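PDB 5NF4: minor fimbrium tip subunit Mfa3 from Porphyromonas gingivalis ATCC 33277, which forms part of the tip of minor fimbriae, surface filaments that mediate biofilm formation and adhesion to host cells and other oral bacteria. Local coordinates for residues A73-D78 with P120-A125; F114-I119 with Y222-N227. One frame throughout, in Å; residues are numbered along the deposited sequence.

Interaction 1. Residues A73-D78 with P120-A125; sequences AMLVFD and PNMQTA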
ATOM      1  N   ALA A  73     -13.120  -6.294   8.204  1.00 34.81           N
ATOM      2  CA  ALA A  73     -14.454  -6.598   7.698  1.00 35.00           C
ATOM      3  C   ALA A  73     -14.350  -7.529   6.515  1.00 34.29           C
ATOM      4  O   ALA A  73     -13.495  -7.364   5.649  1.00 34.30           O
ATOM      5  CB  ALA A  73     -15.193  -5.346   7.299  1.00 35.02           C
ATOM      6  N   MET A  74     -15.217  -8.537   6.499  1.00 33.37           N
ATOM      7  CA  MET A  74     -15.323  -9.425   5.371  1.00 31.36           C
ATOM      8  C   MET A  74     -16.753  -9.305   4.878  1.00 33.57           C
ATOM      9  O   MET A  74     -17.677  -9.419   5.694  1.00 35.36           O
ATOM     10  CB  MET A  74     -15.028 -10.887   5.757  1.00 32.10           C
ATOM     11  CG  MET A  74     -15.070 -11.807   4.531  1.00 31.25           C
ATOM     12  SD  MET A  74     -15.005 -13.567   4.943  1.00 36.86           S
ATOM     13  CE  MET A  74     -16.617 -13.676   5.723  1.00 36.65           C
ATOM     14  N   LEU A  75     -16.920  -9.090   3.583  1.00 32.06           N
ATOM     15  CA  LEU A  75     -18.249  -9.042   2.967  1.00 33.67           C
ATOM     16  C   LEU A  75     -18.228  -9.954   1.737  1.00 32.90           C
ATOM     17  O   LEU A  75     -17.309  -9.907   0.905  1.00 32.77           O
ATOM     18  CB  LEU A  75     -18.648  -7.609   2.605  1.00 33.22           C
ATOM     19  CG  LEU A  75     -18.752  -6.620   3.767  1.00 36.07           C
ATOM     20  CD1 LEU A  75     -17.429  -5.887   3.923  1.00 37.90           C
ATOM     21  CD2 LEU A  75     -19.924  -5.623   3.576  1.00 33.58           C
ATOM     22  N   VAL A  76     -19.259 -10.794   1.638  1.00 33.22           N
ATOM     23  CA  VAL A  76     -19.320 -11.858   0.643  1.00 32.37           C
ATOM     24  C   VAL A  76     -20.597 -11.697  -0.171  1.00 30.67           C
ATOM     25  O   VAL A  76     -21.687 -11.463   0.392  1.00 31.59           O
ATOM     26  CB  VAL A  76     -19.291 -13.260   1.304  1.00 31.35           C
ATOM     27  CG1 VAL A  76     -19.052 -14.304   0.206  1.00 31.68           C
ATOM     28  CG2 VAL A  76     -18.223 -13.328   2.400  1.00 34.65           C
ATOM     29  N   PHE A  77     -20.457 -11.742  -1.483  1.00 30.71           N
ATOM     30  CA  PHE A  77     -21.578 -11.537  -2.384  1.00 30.92           C
ATOM     31  C   PHE A  77     -21.703 -12.632  -3.418  1.00 33.88           C
ATOM     32  O   PHE A  77     -20.715 -13.210  -3.841  1.00 33.88           O
ATOM     33  CB  PHE A  77     -21.442 -10.193  -3.121  1.00 30.30           C
ATOM     34  CG  PHE A  77     -21.360  -9.023  -2.199  1.00 33.19           C
ATOM     35  CD1 PHE A  77     -20.125  -8.669  -1.652  1.00 33.17           C
ATOM     36  CD2 PHE A  77     -22.487  -8.314  -1.821  1.00 34.32           C
ATOM     37  CE1 PHE A  77     -20.019  -7.656  -0.757  1.00 32.85           C
ATOM     38  CE2 PHE A  77     -22.356  -7.231  -0.918  1.00 32.99           C
ATOM     39  CZ  PHE A  77     -21.133  -6.917  -0.409  1.00 32.78           C
ATOM     40  N   ASP A  78     -22.924 -12.898  -3.857  1.00 35.15           N
ATOM     41  CA  ASP A  78     -23.104 -13.830  -4.974  1.00 36.06           C
ATOM     42  C   ASP A  78     -22.471 -13.218  -6.223  1.00 37.37           C
ATOM     43  O   ASP A  78     -22.770 -12.071  -6.552  1.00 37.52           O
ATOM     44  CB  ASP A  78     -24.580 -14.093  -5.201  1.00 33.76           C
ATOM     45  CG  ASP A  78     -24.829 -15.198  -6.218  1.00 41.06           C
ATOM     46  OD1 ASP A  78     -24.779 -14.912  -7.427  1.00 41.25           O
ATOM     47  OD2 ASP A  78     -25.068 -16.351  -5.806  1.00 45.20           O
ATOM     48  N   PRO A 120     -11.654   3.304   9.505  1.00 36.30           N
ATOM     49  CA  PRO A 120     -12.472   3.853  10.592  1.00 36.67           C
ATOM     50  C   PRO A 120     -13.966   3.598  10.426  1.00 37.48           C
ATOM     51  O   PRO A 120     -14.540   3.906   9.358  1.00 34.99           O
ATOM     52  CB  PRO A 120     -12.186   5.358  10.519  1.00 39.87           C
ATOM     53  CG  PRO A 120     -10.868   5.450   9.878  1.00 44.62           C
ATOM     54  CD  PRO A 120     -10.789   4.327   8.903  1.00 41.39           C
ATOM     55  N   ASN A 121     -14.563   3.071  11.494  1.00 37.68           N
ATOM     56  CA  ASN A 121     -15.986   2.732  11.555  1.00 39.74           C
ATOM     57  C   ASN A 121     -16.487   1.901  10.383  1.00 37.16           C
ATOM     58  O   ASN A 121     -17.618   2.041   9.946  1.00 35.27           O
ATOM     59  CB  ASN A 121     -16.807   4.006  11.689  1.00 37.17           C
ATOM     60  CG  ASN A 121     -16.797   4.535  13.097  1.00 38.22           C
ATOM     61  OD1 ASN A 121     -17.056   3.800  14.023  1.00 40.09           O
ATOM     62  ND2 ASN A 121     -16.449   5.803  13.272  1.00 41.51           N
ATOM     63  N   MET A 122     -15.638   0.994   9.914  1.00 35.62           N
ATOM     64  CA  MET A 122     -16.021   0.056   8.888  1.00 35.00           C
ATOM     65  C   MET A 122     -17.256  -0.752   9.292  1.00 35.46           C
ATOM     66  O   MET A 122     -18.060  -1.113   8.425  1.00 34.24           O
ATOM     67  CB  MET A 122     -14.854  -0.880   8.563  1.00 39.36           C
ATOM     68  CG  MET A 122     -15.118  -1.781   7.400  1.00 39.22           C
ATOM     69  SD  MET A 122     -15.364  -0.884   5.882  1.00 37.11           S
ATOM     70  CE  MET A 122     -16.387  -2.059   4.999  1.00 37.63           C
ATOM     71  N   GLN A 123     -17.433  -1.018  10.586  1.00 38.19           N
ATOM     72  CA  GLN A 123     -18.566  -1.845  10.994  1.00 39.46           C
ATOM     73  C   GLN A 123     -19.889  -1.158  10.641  1.00 38.17           C
ATOM     74  O   GLN A 123     -20.825  -1.790  10.138  1.00 38.64           O
ATOM     75  CB  GLN A 123     -18.524  -2.163  12.497  1.00 39.72           C
ATOM     76  CG  GLN A 123     -19.496  -3.257  12.862  1.00 40.88           C
ATOM     77  CD  GLN A 123     -19.368  -3.721  14.288  1.00 47.21           C
ATOM     78  OE1 GLN A 123     -18.861  -3.016  15.153  1.00 46.46           O
ATOM     79  NE2 GLN A 123     -19.862  -4.910  14.545  1.00 47.68           N
ATOM     80  N   THR A 124     -19.956   0.140  10.904  1.00 35.81           N
ATOM     81  CA  THR A 124     -21.106   0.950  10.548  1.00 36.96           C
ATOM     82  C   THR A 124     -21.271   1.008   9.017  1.00 36.07           C
ATOM     83  O   THR A 124     -22.393   0.970   8.512  1.00 38.32           O
ATOM     84  CB  THR A 124     -20.936   2.382  11.127  1.00 48.59           C
ATOM     85  OG1 THR A 124     -20.923   2.310  12.562  1.00 45.52           O
ATOM     86  CG2 THR A 124     -22.053   3.312  10.660  1.00 51.41           C
ATOM     87  N   ALA A 125     -20.151   1.109   8.306  1.00 33.68           N
ATOM     88  CA  ALA A 125     -20.153   1.185   6.826  1.00 32.41           C
ATOM     89  C   ALA A 125     -20.793  -0.054   6.196  1.00 35.87           C
ATOM     90  O   ALA A 125     -21.369   0.017   5.116  1.00 33.35           O
ATOM     91  CB  ALA A 125     -18.749   1.336   6.291  1.00 33.11           C
TER

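Interaction 2. Residues F114-I119 with Y222-N227; sequences FFVANI and YRLVPN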
ATOM      1  N   PHE A 114     -14.709  -9.809  -0.130  1.00 29.88           N
ATOM      2  CA  PHE A 114     -14.048  -8.514   0.045  1.00 29.66           C
ATOM      3  C   PHE A 114     -13.561  -8.428   1.474  1.00 32.14           C
ATOM      4  O   PHE A 114     -14.324  -8.645   2.401  1.00 32.30           O
ATOM      5  CB  PHE A 114     -14.981  -7.330  -0.247  1.00 28.79           C
ATOM      6  CG  PHE A 114     -15.453  -7.260  -1.660  1.00 31.38           C
ATOM      7  CD1 PHE A 114     -16.469  -8.114  -2.099  1.00 30.48           C
ATOM      8  CD2 PHE A 114     -14.915  -6.344  -2.554  1.00 31.09           C
ATOM      9  CE1 PHE A 114     -16.930  -8.047  -3.402  1.00 30.70           C
ATOM     10  CE2 PHE A 114     -15.378  -6.269  -3.862  1.00 31.64           C
ATOM     11  CZ  PHE A 114     -16.393  -7.158  -4.293  1.00 32.85           C
ATOM     12  N   PHE A 115     -12.292  -8.038   1.636  1.00 31.68           N
ATOM     13  CA  PHE A 115     -11.685  -7.893   2.939  1.00 31.06           C
ATOM     14  C   PHE A 115     -11.141  -6.464   3.048  1.00 33.00           C
ATOM     15  O   PHE A 115     -10.404  -6.015   2.173  1.00 33.49           O
ATOM     16  CB  PHE A 115     -10.546  -8.886   3.162  1.00 32.66           C
ATOM     17  CG  PHE A 115     -11.007 -10.322   3.246  1.00 33.06           C
ATOM     18  CD1 PHE A 115     -11.132 -11.090   2.102  1.00 32.75           C
ATOM     19  CD2 PHE A 115     -11.332 -10.872   4.465  1.00 33.54           C
ATOM     20  CE1 PHE A 115     -11.550 -12.401   2.175  1.00 32.85           C
ATOM     21  CE2 PHE A 115     -11.755 -12.198   4.565  1.00 37.67           C
ATOM     22  CZ  PHE A 115     -11.866 -12.963   3.422  1.00 34.44           C
ATOM     23  N   VAL A 116     -11.528  -5.787   4.123  1.00 31.41           N
ATOM     24  CA  VAL A 116     -11.135  -4.387   4.374  1.00 29.14           C
ATOM     25  C   VAL A 116     -10.654  -4.281   5.822  1.00 31.08           C
ATOM     26  O   VAL A 116     -11.394  -4.594   6.736  1.00 33.62           O
ATOM     27  CB  VAL A 116     -12.320  -3.419   4.118  1.00 33.89           C
ATOM     28  CG1 VAL A 116     -11.922  -2.003   4.419  1.00 40.16           C
ATOM     29  CG2 VAL A 116     -12.746  -3.498   2.641  1.00 33.33           C
ATOM     30  N   ALA A 117      -9.423  -3.790   6.033  1.00 31.78           N
ATOM     31  CA  ALA A 117      -8.851  -3.717   7.356  1.00 31.03           C
ATOM     32  C   ALA A 117      -8.484  -2.292   7.722  1.00 30.67           C
ATOM     33  O   ALA A 117      -8.138  -1.507   6.839  1.00 32.10           O
ATOM     34  CB  ALA A 117      -7.616  -4.591   7.463  1.00 34.94           C
ATOM     35  N   ASN A 118      -8.627  -1.994   9.011  1.00 31.67           N
ATOM     36  CA  ASN A 118      -8.192  -0.719   9.580  1.00 32.98           C
ATOM     37  C   ASN A 118      -8.864   0.511   8.965  1.00 35.14           C
ATOM     38  O   ASN A 118      -8.287   1.590   8.922  1.00 37.20           O
ATOM     39  CB  ASN A 118      -6.683  -0.616   9.429  1.00 30.97           C
ATOM     40  CG  ASN A 118      -5.956  -1.657  10.251  1.00 36.66           C
ATOM     41  OD1 ASN A 118      -6.513  -2.183  11.218  1.00 40.55           O
ATOM     42  ND2 ASN A 118      -4.689  -1.926   9.906  1.00 37.51           N
ATOM     43  N   ILE A 119     -10.091   0.349   8.525  1.00 36.37           N
ATOM     44  CA  ILE A 119     -10.892   1.469   8.047  1.00 35.23           C
ATOM     45  C   ILE A 119     -11.763   1.998   9.195  1.00 35.00           C
ATOM     46  O   ILE A 119     -12.506   1.250   9.830  1.00 33.91           O
ATOM     47  CB  ILE A 119     -11.745   1.025   6.834  1.00 36.51           C
ATOM     48  CG1 ILE A 119     -10.834   0.693   5.644  1.00 46.10           C
ATOM     49  CG2 ILE A 119     -12.776   2.081   6.455  1.00 34.74           C
ATOM     50  CD1 ILE A 119      -9.930   1.841   5.188  1.00 48.26           C
ATOM     51  N   TYR A 222      -5.680   7.387  -0.830  1.00 27.72           N
ATOM     52  CA  TYR A 222      -5.582   5.968  -1.069  1.00 26.32           C
ATOM     53  C   TYR A 222      -6.906   5.431  -1.592  1.00 27.41           C
ATOM     54  O   TYR A 222      -7.959   6.074  -1.539  1.00 27.54           O
ATOM     55  CB  TYR A 222      -5.160   5.244   0.190  1.00 27.69           C
ATOM     56  CG  TYR A 222      -6.169   5.118   1.309  1.00 27.82           C
ATOM     57  CD1 TYR A 222      -7.047   4.032   1.375  1.00 28.46           C
ATOM     58  CD2 TYR A 222      -6.215   6.035   2.328  1.00 28.72           C
ATOM     59  CE1 TYR A 222      -7.943   3.920   2.393  1.00 32.06           C
ATOM     60  CE2 TYR A 222      -7.115   5.929   3.364  1.00 31.10           C
ATOM     61  CZ  TYR A 222      -7.979   4.849   3.387  1.00 33.45           C
ATOM     62  OH  TYR A 222      -8.873   4.703   4.403  1.00 35.18           O
ATOM     63  N   ARG A 223      -6.824   4.210  -2.083  1.00 28.19           N
ATOM     64  CA  ARG A 223      -7.975   3.518  -2.628  1.00 26.54           C
ATOM     65  C   ARG A 223      -7.889   2.059  -2.255  1.00 28.44           C
ATOM     66  O   ARG A 223      -6.801   1.500  -2.264  1.00 30.91           O
ATOM     67  CB  ARG A 223      -7.983   3.688  -4.149  1.00 30.82           C
ATOM     68  CG  ARG A 223      -9.280   3.373  -4.822  1.00 34.87           C
ATOM     69  CD  ARG A 223      -9.131   3.348  -6.370  1.00 36.20           C
ATOM     70  NE  ARG A 223     -10.380   3.608  -7.116  1.00 39.15           N
ATOM     71  CZ  ARG A 223     -10.666   3.150  -8.330  1.00 43.08           C
ATOM     72  NH1 ARG A 223      -9.846   2.314  -8.951  1.00 47.85           N
ATOM     73  NH2 ARG A 223     -11.799   3.517  -8.926  1.00 41.84           N
ATOM     74  N   LEU A 224      -9.016   1.439  -1.946  1.00 29.25           N
ATOM     75  CA  LEU A 224      -8.991   0.053  -1.467  1.00 29.56           C
ATOM     76  C   LEU A 224      -8.869  -0.983  -2.589  1.00 34.26           C
ATOM     77  O   LEU A 224      -8.678  -2.190  -2.326  1.00 35.27           O
ATOM     78  CB  LEU A 224     -10.230  -0.244  -0.634  1.00 30.28           C
ATOM     79  CG  LEU A 224     -10.272   0.504   0.691  1.00 29.01           C
ATOM     80  CD1 LEU A 224     -11.653   0.428   1.264  1.00 31.17           C
ATOM     81  CD2 LEU A 224      -9.207  -0.028   1.690  1.00 36.05           C
ATOM     82  N   VAL A 225      -8.990  -0.531  -3.831  1.00 31.62           N
ATOM     83  CA  VAL A 225      -8.596  -1.355  -4.976  1.00 32.79           C
ATOM     84  C   VAL A 225      -7.656  -0.545  -5.821  1.00 33.45           C
ATOM     85  O   VAL A 225      -7.644   0.689  -5.756  1.00 33.30           O
ATOM     86  CB  VAL A 225      -9.788  -1.806  -5.836  1.00 36.41           C
ATOM     87  CG1 VAL A 225     -10.535  -2.868  -5.142  1.00 43.66           C
ATOM     88  CG2 VAL A 225     -10.678  -0.611  -6.201  1.00 33.29           C
ATOM     89  N   PRO A 226      -6.839  -1.222  -6.616  1.00 34.42           N
ATOM     90  CA  PRO A 226      -5.843  -0.474  -7.389  1.00 36.22           C
ATOM     91  C   PRO A 226      -6.391   0.672  -8.239  1.00 35.72           C
ATOM     92  O   PRO A 226      -7.470   0.595  -8.820  1.00 37.10           O
ATOM     93  CB  PRO A 226      -5.227  -1.556  -8.283  1.00 41.18           C
ATOM     94  CG  PRO A 226      -5.379  -2.795  -7.517  1.00 44.01           C
ATOM     95  CD  PRO A 226      -6.697  -2.679  -6.794  1.00 40.97           C
ATOM     96  N   ASN A 227      -5.587   1.728  -8.301  1.00 38.41           N
ATOM     97  CA  ASN A 227      -5.842   2.912  -9.100  1.00 37.89           C
ATOM     98  C   ASN A 227      -5.622   2.634 -10.579  1.00 35.76           C
ATOM     99  O   ASN A 227      -4.700   1.907 -10.941  1.00 39.70           O
ATOM    100  CB  ASN A 227      -4.912   4.053  -8.672  1.00 35.93           C
ATOM    101  CG  ASN A 227      -5.263   4.640  -7.329  1.00 41.24           C
ATOM    102  OD1 ASN A 227      -6.115   5.510  -7.237  1.00 40.74           O
ATOM    103  ND2 ASN A 227      -4.591   4.181  -6.281  1.00 39.41           N
TER

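Interaction 1. Residues A73-D78 with P120-A125
Met122 lies against Ala73 and Leu75, joining a short helix to one face of a strand. The setting is a beta-sandwich domain, as in other members of the fimbrillin superfamily. Strand 71-78 pairs antiparallel with strand 109-117, and helix 122-126 follows that neighbour after a short turn. The helix thus folds back over the sheet its own chain has just left.

Met122 carries the whole contact. Its CB points at the strand but stays short of touching it. CG is anti to the backbone N (chi1 -173°), which brings it against the methyl of Ala73. Met122 CG and Ala73 CB are 3.6 Å apart, the closest approach here. The chain then bends at chi2 (63°). SD therefore turns away from a straight course and runs past Ala73 without coming as near as CG. An extended last torsion carries CE on along the strand. Met122 CE sits 4.2 Å from Ala73 CB, so the Ala73 methyl meets the methionine at both CG and CE.

Ala73 and Leu75 are two residues apart in an extended strand, so both present their side chains to the helix. Met74, between them, faces the other way. All three touching residues are buried, and the contact is wholly apolar. The helix starts right after Asn121, whose O accepts from Ala125 N at 3.2 Å. Met122 also packs on Val116 of strand 109-117, on Phe138 of helix 132-140 and on Ile129. Leu75 reaches Ile129 and Met135 on the same face. The side chains of Leu75 and Met122 meet at a slant, and at the far end of the methionine its CE methyl lies 4.1 Å from Leu75 CD1.

Interaction 2. Residues F114-I119 with Y222-N227
The side chains of Ile119 and Tyr222 run antiparallel past one another, and those of Val116 and Leu224 meet nearly perpendicular. These pairs, with Ile119 against Leu224, make the contact. It lies between the end of strand 109-117 with the turn after it, and the end of strand 221-222 with the loop that follows.

The tip of Ile119 is the shared point. Its CD1 comes up to the edge of the tyrosine ring, near the ring plane, and not over a face. Ile119 CD1 is 3.2 Å from Tyr222 OH, a close fit for a methyl beside a hydroxyl. The same methyl is 4.0 Å from Tyr222 CE1. It also reaches Leu224 CD2, again at 4.0 Å, so it touches both Tyr222 and Leu224. The first torsion of Tyr222 (chi1 72°) brings the hydroxyl end of the ring to this methyl.

Leu224 divides its two methyls. CD2 goes to Ile119, and CD1 goes to Val116 CG1 at 4.0 Å. All four side chains are buried.

The loop is also tied to itself. Arg223 NH1 donates to Pro226 O at 2.9 Å, and this oxygen lies close to the guanidinium plane. The bond is bent, with an N-H...O angle of 138°. Leu224 O accepts from Ser162 OG, linking the loop to strand 161-170. Asn118 fixes the turn after the strand through bonds to His70 N and Phe159 O.

Tyr222 and Leu224 also pack on Val195 of the long strand 180-205. Fimbrillins have two beta-sandwich domains, and the contact probably lies near where they meet.

From the N terminus, strand 71-78 comes first and supplies residues 73-78. The chain then passes through strands 84-91 and 99-106 to strand 109-117. Residues 114-119 end that strand, and 120-125 follow directly. Interaction 1 closes a loop of 41 residues here. Interaction 2 begins inside it, at 114-119, and closes only at 222-227, after 102 residues that include helix 132-140 and strand 161-170. The two loops therefore cross. The strands of both are neighbours in the sheet, with probable backbone bonds Leu75 O to Phe114 N and Ala73 N to Val116 O. Interaction 1 ties helix 122-126 to strand 71-78; interaction 2 ties 222-227 to the end of strand 109-117 and the turn after it.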